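Local atomic coordinates of putative glutathionylspermidine synthase (Methylobacillus flagellatus, PDB entry 3N6X), a protein that is of unconfirmed function but is probably an ATP-grasp ligase, perhaps one that makes glutathionylspermidine. Residues A[211-225]-A[267-279]. Sequence-based numbering, arbitrary orientation.
Sequences AQAGVHEPTVVLLTP and PKRVDVIYRRIDD
Leu222 and Tyr274 lie side by side on one face of a parallel strand pair, Leu222 CD1 meeting Tyr274 CD2 obliquely at 3.6 Å. Val220 and Val272 follow on the same face, whose far end reaches Ala211. On the other face Val221 CG2, wedged between its own backbone N and carbonyl carbon (chi1 -57°), meets Val270 CG1 tip to tip at 3.7 Å and also packs along Ile273. Leu223 CB rests on Ile273 CG2, and Leu223 CG meets Ile277 CD1 at 3.6 Å; Ile277 CG1 goes on to line Pro225.

Between the faces, strands 220-223 and 272-275 bond in parallel register: Val221 N donates to Val272 O and Val221 O accepts from Tyr274 N; Leu223 N donates to Tyr274 O and Leu223 O accepts from Arg276 N. Thr219 O accepts two donors, Val272 N and Asp271 N. Asp271, in the break of strand 268-275, returns a bond: its OD2 takes Thr219 N through the anti lone pair, 2.9 Å and almost straight (170°), while Val215 CG1 packs on Asp271 CG at 3.5 Å. Were Asp271 an alanine, Thr219 N would probably be left without its acceptor and Val215 with less to pack against. At the polar rim one water joins Thr219 OG1 to Arg269 O (2.8 and 2.7 Å), and another links Gln212 N to Asp271 O.

Helix 199-209 covers the Val220-Tyr274 face through Leu203 and Leu207. Strand 220-223, helix 232-242 (Ile238 on Leu222) and strand 245-247 form a beta-alpha-beta crossover; 268-275 returns along the other edge, setting 220-223 between two parallel neighbours.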
# COMPACT_ATOMS: atom_id res chain seq x y z
N ALA A 211 20.74 -0.38 10.38
CA ALA A 211 21.98 -1.15 10.22
C ALA A 211 22.25 -1.86 11.54
O ALA A 211 21.83 -1.37 12.59
CB ALA A 211 23.13 -0.21 9.89
N GLN A 212 22.91 -3.03 11.49
CA GLN A 212 23.22 -3.78 12.72
C GLN A 212 24.16 -2.98 13.68
O GLN A 212 24.77 -1.99 13.27
CB GLN A 212 23.79 -5.17 12.39
CG GLN A 212 22.82 -6.04 11.57
CD GLN A 212 21.82 -6.82 12.41
OE1 GLN A 212 21.74 -6.70 13.65
NE2 GLN A 212 21.02 -7.64 11.76
N ALA A 213 24.20 -3.38 14.97
CA ALA A 213 25.00 -2.69 15.99
C ALA A 213 26.47 -2.71 15.64
O ALA A 213 27.00 -3.77 15.28
CB ALA A 213 24.77 -3.34 17.35
N GLY A 214 27.10 -1.53 15.66
CA GLY A 214 28.51 -1.37 15.33
C GLY A 214 28.77 -0.66 14.02
O GLY A 214 29.75 0.08 13.91
N VAL A 215 27.90 -0.89 13.01
CA VAL A 215 28.03 -0.31 11.66
C VAL A 215 27.93 1.23 11.69
O VAL A 215 26.88 1.77 12.03
CB VAL A 215 27.01 -0.95 10.66
CG1 VAL A 215 27.25 -0.46 9.24
CG2 VAL A 215 27.05 -2.47 10.73
N HIS A 216 29.01 1.92 11.28
CA HIS A 216 29.05 3.38 11.33
C HIS A 216 28.53 4.07 10.08
O HIS A 216 27.66 4.95 10.19
CB HIS A 216 30.44 3.89 11.74
CG HIS A 216 30.83 3.48 13.13
ND1 HIS A 216 30.02 3.77 14.23
CD2 HIS A 216 31.90 2.77 13.56
CE1 HIS A 216 30.63 3.24 15.28
NE2 HIS A 216 31.78 2.64 14.93
N GLU A 217 29.04 3.70 8.90
CA GLU A 217 28.56 4.29 7.64
C GLU A 217 28.00 3.16 6.76
O GLU A 217 28.74 2.53 5.99
CB GLU A 217 29.66 5.10 6.94
CG GLU A 217 30.02 6.38 7.69
CD GLU A 217 31.17 7.19 7.11
OE1 GLU A 217 31.98 6.63 6.34
OE2 GLU A 217 31.27 8.39 7.46
N PRO A 218 26.72 2.77 7.00
CA PRO A 218 26.18 1.58 6.33
C PRO A 218 26.06 1.71 4.83
O PRO A 218 25.68 2.75 4.32
CB PRO A 218 24.82 1.36 6.99
CG PRO A 218 24.47 2.68 7.57
CD PRO A 218 25.73 3.35 7.94
N THR A 219 26.40 0.63 4.12
CA THR A 219 26.22 0.54 2.69
C THR A 219 24.83 -0.04 2.45
O THR A 219 24.50 -1.08 3.01
CB THR A 219 27.34 -0.32 2.07
OG1 THR A 219 28.59 0.35 2.28
CG2 THR A 219 27.13 -0.58 0.58
N VAL A 220 24.00 0.65 1.66
CA VAL A 220 22.63 0.23 1.38
C VAL A 220 22.48 -0.09 -0.10
O VAL A 220 22.93 0.68 -0.94
CB VAL A 220 21.59 1.31 1.83
CG1 VAL A 220 20.16 0.79 1.67
CG2 VAL A 220 21.85 1.77 3.27
N VAL A 221 21.86 -1.23 -0.42
CA VAL A 221 21.58 -1.62 -1.81
C VAL A 221 20.09 -1.99 -1.94
O VAL A 221 19.43 -2.25 -0.93
CB VAL A 221 22.50 -2.78 -2.32
CG1 VAL A 221 23.99 -2.42 -2.20
CG2 VAL A 221 22.20 -4.10 -1.61
N LEU A 222 19.57 -1.98 -3.17
CA LEU A 222 18.21 -2.43 -3.43
C LEU A 222 18.27 -3.75 -4.22
O LEU A 222 18.74 -3.76 -5.37
CB LEU A 222 17.41 -1.37 -4.22
CG LEU A 222 15.85 -1.51 -4.20
CD1 LEU A 222 15.19 -0.21 -4.63
CD2 LEU A 222 15.36 -2.65 -5.09
N LEU A 223 17.85 -4.87 -3.59
CA LEU A 223 17.84 -6.18 -4.25
C LEU A 223 16.55 -6.37 -5.07
O LEU A 223 15.45 -6.39 -4.52
CB LEU A 223 18.05 -7.31 -3.23
CG LEU A 223 17.89 -8.75 -3.71
CD1 LEU A 223 18.99 -9.15 -4.71
CD2 LEU A 223 17.87 -9.71 -2.53
N THR A 224 16.69 -6.43 -6.40
CA THR A 224 15.57 -6.58 -7.34
C THR A 224 15.55 -7.97 -8.00
O THR A 224 16.62 -8.54 -8.28
CB THR A 224 15.62 -5.45 -8.42
OG1 THR A 224 14.48 -5.56 -9.26
CG2 THR A 224 16.89 -5.52 -9.30
N PRO A 225 14.35 -8.52 -8.33
CA PRO A 225 14.32 -9.77 -9.11
C PRO A 225 14.82 -9.56 -10.54
O PRO A 225 15.36 -10.49 -11.14
CB PRO A 225 12.85 -10.19 -9.07
CG PRO A 225 12.10 -8.95 -8.80
CD PRO A 225 12.99 -8.00 -8.07
N PRO A 267 35.55 -6.96 -3.34
CA PRO A 267 34.23 -7.12 -2.70
C PRO A 267 33.91 -5.98 -1.73
O PRO A 267 34.71 -5.69 -0.84
CB PRO A 267 34.35 -8.46 -1.98
CG PRO A 267 35.81 -8.62 -1.70
CD PRO A 267 36.51 -7.99 -2.87
N LYS A 268 32.72 -5.35 -1.89
CA LYS A 268 32.27 -4.28 -0.99
C LYS A 268 31.18 -4.82 -0.02
O LYS A 268 30.13 -5.25 -0.47
CB LYS A 268 31.73 -3.09 -1.80
CG LYS A 268 31.39 -1.87 -0.93
CD LYS A 268 31.04 -0.64 -1.76
CE LYS A 268 30.45 0.46 -0.91
NZ LYS A 268 31.35 0.86 0.21
N ARG A 269 31.42 -4.73 1.31
CA ARG A 269 30.43 -5.19 2.29
C ARG A 269 29.10 -4.45 2.21
O ARG A 269 29.08 -3.22 2.11
CB ARG A 269 30.97 -5.18 3.72
CG ARG A 269 30.22 -6.17 4.60
CD ARG A 269 30.56 -6.06 6.05
NE ARG A 269 29.60 -6.80 6.87
CZ ARG A 269 29.89 -7.34 8.05
NH1 ARG A 269 31.13 -7.25 8.54
NH2 ARG A 269 28.96 -7.99 8.73
N VAL A 270 27.99 -5.20 2.24
CA VAL A 270 26.64 -4.64 2.21
C VAL A 270 26.06 -4.75 3.61
O VAL A 270 26.08 -5.84 4.20
CB VAL A 270 25.76 -5.35 1.15
CG1 VAL A 270 24.28 -4.98 1.33
CG2 VAL A 270 26.23 -5.01 -0.27
N ASP A 271 25.60 -3.62 4.18
CA ASP A 271 25.08 -3.63 5.55
C ASP A 271 23.56 -3.71 5.63
O ASP A 271 23.03 -4.33 6.56
CB ASP A 271 25.62 -2.42 6.33
CG ASP A 271 27.14 -2.37 6.32
OD1 ASP A 271 27.78 -3.31 6.87
OD2 ASP A 271 27.69 -1.44 5.69
N VAL A 272 22.86 -3.08 4.67
CA VAL A 272 21.40 -3.06 4.64
C VAL A 272 20.92 -3.37 3.23
O VAL A 272 21.38 -2.74 2.27
CB VAL A 272 20.79 -1.71 5.16
CG1 VAL A 272 19.26 -1.78 5.23
CG2 VAL A 272 21.37 -1.32 6.52
N ILE A 273 19.98 -4.32 3.09
CA ILE A 273 19.37 -4.65 1.80
C ILE A 273 17.89 -4.28 1.83
O ILE A 273 17.13 -4.84 2.63
CB ILE A 273 19.56 -6.15 1.42
CG1 ILE A 273 21.04 -6.51 1.24
CG2 ILE A 273 18.74 -6.50 0.17
CD1 ILE A 273 21.34 -8.04 1.38
N TYR A 274 17.49 -3.36 0.96
CA TYR A 274 16.10 -3.03 0.78
C TYR A 274 15.60 -4.07 -0.21
O TYR A 274 15.94 -4.02 -1.38
CB TYR A 274 15.96 -1.59 0.24
CG TYR A 274 14.58 -1.17 -0.22
CD1 TYR A 274 13.43 -1.73 0.35
CD2 TYR A 274 14.41 -0.12 -1.12
CE1 TYR A 274 12.16 -1.35 -0.07
CE2 TYR A 274 13.14 0.29 -1.53
CZ TYR A 274 12.01 -0.34 -1.01
OH TYR A 274 10.76 0.05 -1.42
N ARG A 275 14.95 -5.13 0.31
CA ARG A 275 14.55 -6.24 -0.56
C ARG A 275 13.23 -6.02 -1.26
O ARG A 275 12.22 -5.73 -0.61
CB ARG A 275 14.60 -7.62 0.18
CG ARG A 275 13.70 -7.75 1.39
CD ARG A 275 12.96 -9.08 1.41
NE ARG A 275 12.01 -9.14 2.52
CZ ARG A 275 10.69 -9.25 2.37
NH1 ARG A 275 10.16 -9.36 1.16
NH2 ARG A 275 9.89 -9.28 3.43
N ARG A 276 13.23 -6.14 -2.59
CA ARG A 276 12.01 -6.06 -3.37
C ARG A 276 11.74 -7.43 -4.02
O ARG A 276 11.17 -7.53 -5.11
CB ARG A 276 12.05 -4.90 -4.39
CG ARG A 276 12.04 -3.50 -3.73
CD ARG A 276 10.73 -3.17 -2.98
NE ARG A 276 9.58 -3.10 -3.89
CZ ARG A 276 9.11 -1.97 -4.40
NH1 ARG A 276 9.64 -0.80 -4.06
NH2 ARG A 276 8.09 -2.00 -5.26
N ILE A 277 12.15 -8.48 -3.32
CA ILE A 277 11.95 -9.88 -3.69
C ILE A 277 11.18 -10.55 -2.55
O ILE A 277 11.39 -10.19 -1.39
CB ILE A 277 13.34 -10.57 -3.93
CG1 ILE A 277 14.08 -9.93 -5.12
CG2 ILE A 277 13.19 -12.06 -4.12
CD1 ILE A 277 15.36 -10.59 -5.51
N ASP A 278 10.28 -11.51 -2.86
CA ASP A 278 9.54 -12.24 -1.82
C ASP A 278 10.47 -13.11 -1.00
O ASP A 278 11.46 -13.61 -1.54
CB ASP A 278 8.44 -13.11 -2.44
CG ASP A 278 7.25 -12.33 -2.98
OD1 ASP A 278 6.81 -11.36 -2.29
OD2 ASP A 278 6.71 -12.73 -4.03
N ASP A 279 10.14 -13.32 0.30
CA ASP A 279 10.90 -14.20 1.22
C ASP A 279 11.31 -15.48 0.56
O ASP A 279 12.46 -15.88 0.65
CB ASP A 279 10.02 -14.57 2.44
CG ASP A 279 9.85 -13.49 3.46
OD1 ASP A 279 10.52 -12.44 3.32
OD2 ASP A 279 9.07 -13.69 4.41
O HOH W 1 24.01 -4.04 9.16
O HOH W 2 30.78 -1.22 2.85